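Local coordinates for natterin-like protein (PDB 6IUL) that is probably a cytotoxin that recognises glycans through a jacalin-like lectin domain and forms membrane pores with an aerolysin-type module, at residues Ile141-Ile146 with Ser208-Ser213; Leu280-Ile283 with Ala289-Asp292. One frame throughout, in Å; residues are numbered along the deposited sequence.

How the interactions relate
Both contacts lie in the aerolysin-type part of the chain, close to its junction with the lectin domain, and both reach one mixed sheet in which strands 135-155 and 260-285 are neighbours. Interaction 1 is wholly buried and purely apolar: two isoleucines of 141-146 meet one phenylalanine of 208-213 over a small area. Interaction 2 pairs the two strands of a hairpin, 280-283 with 289-292, by backbone hydrogen bonds, with an apolar face and a polar face carrying a salt bridge. The two touch on that apolar side, where F210 CZ comes to 3.7 Å from I283 CD1 and L212 packs on L281.

Interaction 1. Residues Ile141-Ile146 with Ser208-Ser213; sequences IFINAI and STFSLS
I143 and I146 each send their terminal CD1 methyl to the edge of the F210 ring, close to its plane. I143 stands at the end of the strand section 141-143. Its CG1 lies anti to the carbonyl carbon (chi1 -58°) and the chain then runs extended, carrying CD1 to the outer end of the ring, 3.8 Å from F210 CE1 and nearly as close to CZ. The two side chains approach from opposite directions, methyl against ring rim. After the short irregular passage through N144 and A145, the I146 side chain runs at about a right angle to that of F210, and its CD1 still ends at the ring edge. This methyl lies 3.8 Å from F210 CE1, with CD1 of the ring the next atom, so the two methyls share one corner of the phenyl. F210, the first residue past helix 206-209 to leave helical geometry, also has the CG2 methyl of its neighbour T209 over the centre of one ring face, 3.8 Å above the plane. The nearest CA atoms, of I146 and F210, are 9.0 Å apart, and no hydrogen bond crosses the contact, which is apolar packing alone. Around it, I283 of strand 260-285 touches both I146 and F210, and L125 of strand 124-131 packs on I143. The backbone N of I146 is hydrogen-bonded to S191 OG, and F210 O to K193 NZ, both residues of the second subunit. The trio thus joins strand 135-155 to the link that follows helix 206-209 and leads into strand 212-223.

Interaction 2. Residues Leu280-Ile283 with Ala289-Asp292; sequences LLRI and ASLD
The guanidinium of R282 meets the D292 carboxylate along one side, NE to OD1 and NH2 to OD2, both 2.9 Å and nearly straight at 171°. Each oxygen is met on its syn side, and the guanidinium and carboxylate planes are 27° apart. R282 starts out with CG anti to the backbone N (chi1 175°), and a kink about CG-CD (chi3) brings its head alongside the acid. L280 lies against the same carboxylate, its CD2 3.8 Å from D292 OD2. Beneath this pair the strands run antiparallel: R282 and D292 form a non-hydrogen-bonded pair, while I283 and L291 form the hydrogen-bonded one, I283 N to L291 O at 2.8 Å and L291 N to I283 O at 2.9 Å. On the other face, the CB atoms of I283 and L291 are 4.2 Å apart. Strand 135-155 flanks 280-283 on its other edge through backbone bonds of L280 with Q152 and R282 with V150; on the hairpin side the backbone of L281 is also hydrogen-bonded to A293. The ion pair therefore ties together, on the partly exposed face, two strands that the backbone already joins near the hairpin turn; with two bonds to it, the carboxylate probably stays ionised and limited in rotation.

Interaction 1. Residues Ile141-Ile146 with Ser208-Ser213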
loop_
_atom_site.group_PDB
_atom_site.type_symbol
_atom_site.label_atom_id
_atom_site.label_comp_id
_atom_site.label_asym_id
_atom_site.label_seq_id
_atom_site.Cartn_x
_atom_site.Cartn_y
_atom_site.Cartn_z
ATOM N N ILE A 141 15.794 22.019 -20.427
ATOM C CA ILE A 141 14.690 21.318 -21.050
ATOM C C ILE A 141 13.741 20.821 -19.978
ATOM O O ILE A 141 14.122 20.014 -19.166
ATOM C CB ILE A 141 15.159 20.096 -21.849
ATOM C CG1 ILE A 141 16.128 20.534 -22.937
ATOM C CG2 ILE A 141 13.986 19.431 -22.567
ATOM C CD1 ILE A 141 16.883 19.398 -23.587
ATOM N N PHE A 142 12.502 21.298 -19.989
ATOM C CA PHE A 142 11.497 20.860 -19.039
ATOM C C PHE A 142 10.364 20.125 -19.734
ATOM O O PHE A 142 9.931 20.527 -20.820
ATOM C CB PHE A 142 10.872 22.056 -18.298
ATOM C CG PHE A 142 11.780 22.708 -17.331
ATOM C CD1 PHE A 142 12.034 22.116 -16.103
ATOM C CD2 PHE A 142 12.389 23.940 -17.634
ATOM C CE1 PHE A 142 12.901 22.699 -15.188
ATOM C CE2 PHE A 142 13.246 24.531 -16.718
ATOM C CZ PHE A 142 13.524 23.887 -15.502
ATOM N N ILE A 143 9.829 19.107 -19.069
ATOM C CA ILE A 143 8.536 18.546 -19.454
ATOM C C ILE A 143 7.465 19.560 -19.101
ATOM O O ILE A 143 7.448 20.126 -17.998
ATOM C CB ILE A 143 8.216 17.215 -18.698
ATOM C CG1 ILE A 143 9.303 16.202 -18.975
ATOM C CG2 ILE A 143 6.868 16.658 -19.163
ATOM C CD1 ILE A 143 9.136 14.904 -18.204
ATOM N N ASN A 144 6.555 19.787 -20.035
ATOM C CA ASN A 144 5.446 20.702 -19.767
ATOM C C ASN A 144 4.548 20.114 -18.675
ATOM O O ASN A 144 4.685 18.947 -18.315
ATOM C CB ASN A 144 4.672 20.971 -21.053
ATOM C CG ASN A 144 5.269 22.089 -21.863
ATOM O OD1 ASN A 144 5.513 23.151 -21.314
ATOM N ND2 ASN A 144 5.391 21.900 -23.200
ATOM N N ALA A 145 3.643 20.930 -18.132
ATOM C CA ALA A 145 2.823 20.528 -17.039
ATOM C C ALA A 145 2.128 19.171 -17.364
ATOM O O ALA A 145 1.595 18.993 -18.468
ATOM C CB ALA A 145 1.790 21.563 -16.724
ATOM N N ILE A 146 2.175 18.253 -16.393
ATOM C CA ILE A 146 1.798 16.882 -16.597
ATOM C C ILE A 146 0.380 16.607 -16.104
ATOM O O ILE A 146 0.001 17.030 -15.001
ATOM C CB ILE A 146 2.761 15.941 -15.877
ATOM C CG1 ILE A 146 4.124 16.021 -16.570
ATOM C CG2 ILE A 146 2.252 14.505 -15.866
ATOM C CD1 ILE A 146 5.257 15.327 -15.798
ATOM N N SER A 208 9.587 7.877 -8.169
ATOM C CA SER A 208 9.595 9.052 -7.271
ATOM C C SER A 208 9.324 10.382 -8.025
ATOM O O SER A 208 8.762 11.303 -7.455
ATOM C CB SER A 208 10.906 9.110 -6.493
ATOM O OG SER A 208 12.002 9.065 -7.365
ATOM N N THR A 209 9.689 10.458 -9.304
ATOM C CA THR A 209 9.593 11.734 -10.063
ATOM C C THR A 209 8.172 11.931 -10.570
ATOM O O THR A 209 7.635 13.043 -10.527
ATOM C CB THR A 209 10.572 11.730 -11.249
ATOM O OG1 THR A 209 11.893 11.657 -10.734
ATOM C CG2 THR A 209 10.442 12.943 -12.138
ATOM N N PHE A 210 7.562 10.845 -11.062
ATOM C CA PHE A 210 6.212 10.886 -11.570
ATOM C C PHE A 210 5.236 10.181 -10.647
ATOM O O PHE A 210 5.658 9.413 -9.792
ATOM C CB PHE A 210 6.191 10.234 -12.964
ATOM C CG PHE A 210 7.176 10.841 -13.922
ATOM C CD1 PHE A 210 6.928 12.076 -14.527
ATOM C CD2 PHE A 210 8.356 10.191 -14.219
ATOM C CE1 PHE A 210 7.862 12.646 -15.363
ATOM C CE2 PHE A 210 9.291 10.747 -15.079
ATOM C CZ PHE A 210 9.031 11.971 -15.670
ATOM N N SER A 211 3.928 10.419 -10.808
ATOM C CA SER A 211 2.955 9.566 -10.133
ATOM C C SER A 211 2.498 8.488 -11.120
ATOM O O SER A 211 1.682 8.713 -12.012
ATOM C CB SER A 211 1.781 10.346 -9.524
ATOM O OG SER A 211 0.887 10.721 -10.491
ATOM N N LEU A 212 3.084 7.315 -10.986
ATOM C CA LEU A 212 2.878 6.221 -11.958
ATOM C C LEU A 212 1.616 5.415 -11.643
ATOM O O LEU A 212 1.329 5.162 -10.470
ATOM C CB LEU A 212 4.063 5.256 -11.910
ATOM C CG LEU A 212 5.410 5.833 -12.279
ATOM C CD1 LEU A 212 6.481 4.817 -12.096
ATOM C CD2 LEU A 212 5.435 6.355 -13.708
ATOM N N SER A 213 0.848 5.078 -12.669
ATOM C CA SER A 213 -0.098 3.984 -12.594
ATOM C C SER A 213 0.184 3.017 -13.741
ATOM O O SER A 213 0.813 3.379 -14.742
ATOM C CB SER A 213 -1.564 4.448 -12.599
ATOM O OG SER A 213 -1.812 5.212 -13.723
#

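Interaction 2. Residues Leu280-Ile283 with Ala289-Asp292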
loop_
_atom_site.group_PDB
_atom_site.type_symbol
_atom_site.label_atom_id
_atom_site.label_comp_id
_atom_site.label_asym_id
_atom_site.label_seq_id
_atom_site.Cartn_x
_atom_site.Cartn_y
_atom_site.Cartn_z
ATOM N N LEU A 280 5.259 0.350 -22.034
ATOM C CA LEU A 280 5.449 1.704 -22.513
ATOM C C LEU A 280 5.013 2.690 -21.417
ATOM O O LEU A 280 3.891 2.623 -20.891
ATOM C CB LEU A 280 4.626 1.872 -23.783
ATOM C CG LEU A 280 4.699 3.259 -24.438
ATOM C CD1 LEU A 280 6.123 3.523 -24.940
ATOM C CD2 LEU A 280 3.693 3.461 -25.555
ATOM N N LEU A 281 5.891 3.614 -21.092
ATOM C CA LEU A 281 5.516 4.726 -20.227
ATOM C C LEU A 281 5.021 5.867 -21.094
ATOM O O LEU A 281 5.749 6.370 -21.953
ATOM C CB LEU A 281 6.702 5.175 -19.382
ATOM C CG LEU A 281 6.474 6.485 -18.603
ATOM C CD1 LEU A 281 5.396 6.288 -17.581
ATOM C CD2 LEU A 281 7.743 6.909 -17.910
ATOM N N ARG A 282 3.775 6.259 -20.920
ATOM C CA ARG A 282 3.259 7.417 -21.618
ATOM C C ARG A 282 2.953 8.536 -20.629
ATOM O O ARG A 282 2.099 8.394 -19.749
ATOM C CB ARG A 282 1.997 7.084 -22.391
ATOM C CG ARG A 282 1.355 8.300 -23.035
ATOM C CD ARG A 282 0.383 7.929 -24.134
ATOM N NE ARG A 282 1.111 7.376 -25.275
ATOM C CZ ARG A 282 0.589 6.539 -26.167
ATOM N NH1 ARG A 282 -0.666 6.116 -26.075
ATOM N NH2 ARG A 282 1.328 6.126 -27.176
ATOM N N ILE A 283 3.614 9.662 -20.832
ATOM C CA ILE A 283 3.375 10.853 -20.056
ATOM C C ILE A 283 2.556 11.798 -20.907
ATOM O O ILE A 283 2.997 12.227 -21.950
ATOM C CB ILE A 283 4.694 11.528 -19.665
ATOM C CG1 ILE A 283 5.489 10.568 -18.772
ATOM C CG2 ILE A 283 4.436 12.870 -18.965
ATOM C CD1 ILE A 283 6.912 11.002 -18.499
ATOM N N ALA A 289 -0.084 17.278 -25.447
ATOM C CA ALA A 289 1.013 16.553 -26.076
ATOM C C ALA A 289 1.386 15.411 -25.174
ATOM O O ALA A 289 0.912 15.337 -24.057
ATOM C CB ALA A 289 2.225 17.480 -26.342
ATOM N N SER A 290 2.277 14.539 -25.641
ATOM C CA SER A 290 2.683 13.412 -24.862
ATOM C C SER A 290 4.118 12.960 -25.186
ATOM O O SER A 290 4.734 13.353 -26.177
ATOM C CB SER A 290 1.702 12.228 -25.068
ATOM O OG SER A 290 1.883 11.671 -26.354
ATOM N N LEU A 291 4.608 12.087 -24.326
ATOM C CA LEU A 291 5.974 11.584 -24.356
ATOM C C LEU A 291 5.951 10.078 -24.059
ATOM O O LEU A 291 5.418 9.645 -23.029
ATOM C CB LEU A 291 6.730 12.277 -23.241
ATOM C CG LEU A 291 8.219 12.394 -23.368
ATOM C CD1 LEU A 291 8.510 13.187 -24.640
ATOM C CD2 LEU A 291 8.773 13.081 -22.136
ATOM N N ASP A 292 6.536 9.292 -24.945
ATOM C CA ASP A 292 6.616 7.851 -24.782
ATOM C C ASP A 292 8.030 7.400 -24.466
ATOM O O ASP A 292 8.985 7.870 -25.076
ATOM C CB ASP A 292 6.145 7.172 -26.059
ATOM C CG ASP A 292 4.630 7.310 -26.279
ATOM O OD1 ASP A 292 3.921 7.924 -25.439
ATOM O OD2 ASP A 292 4.134 6.783 -27.294
#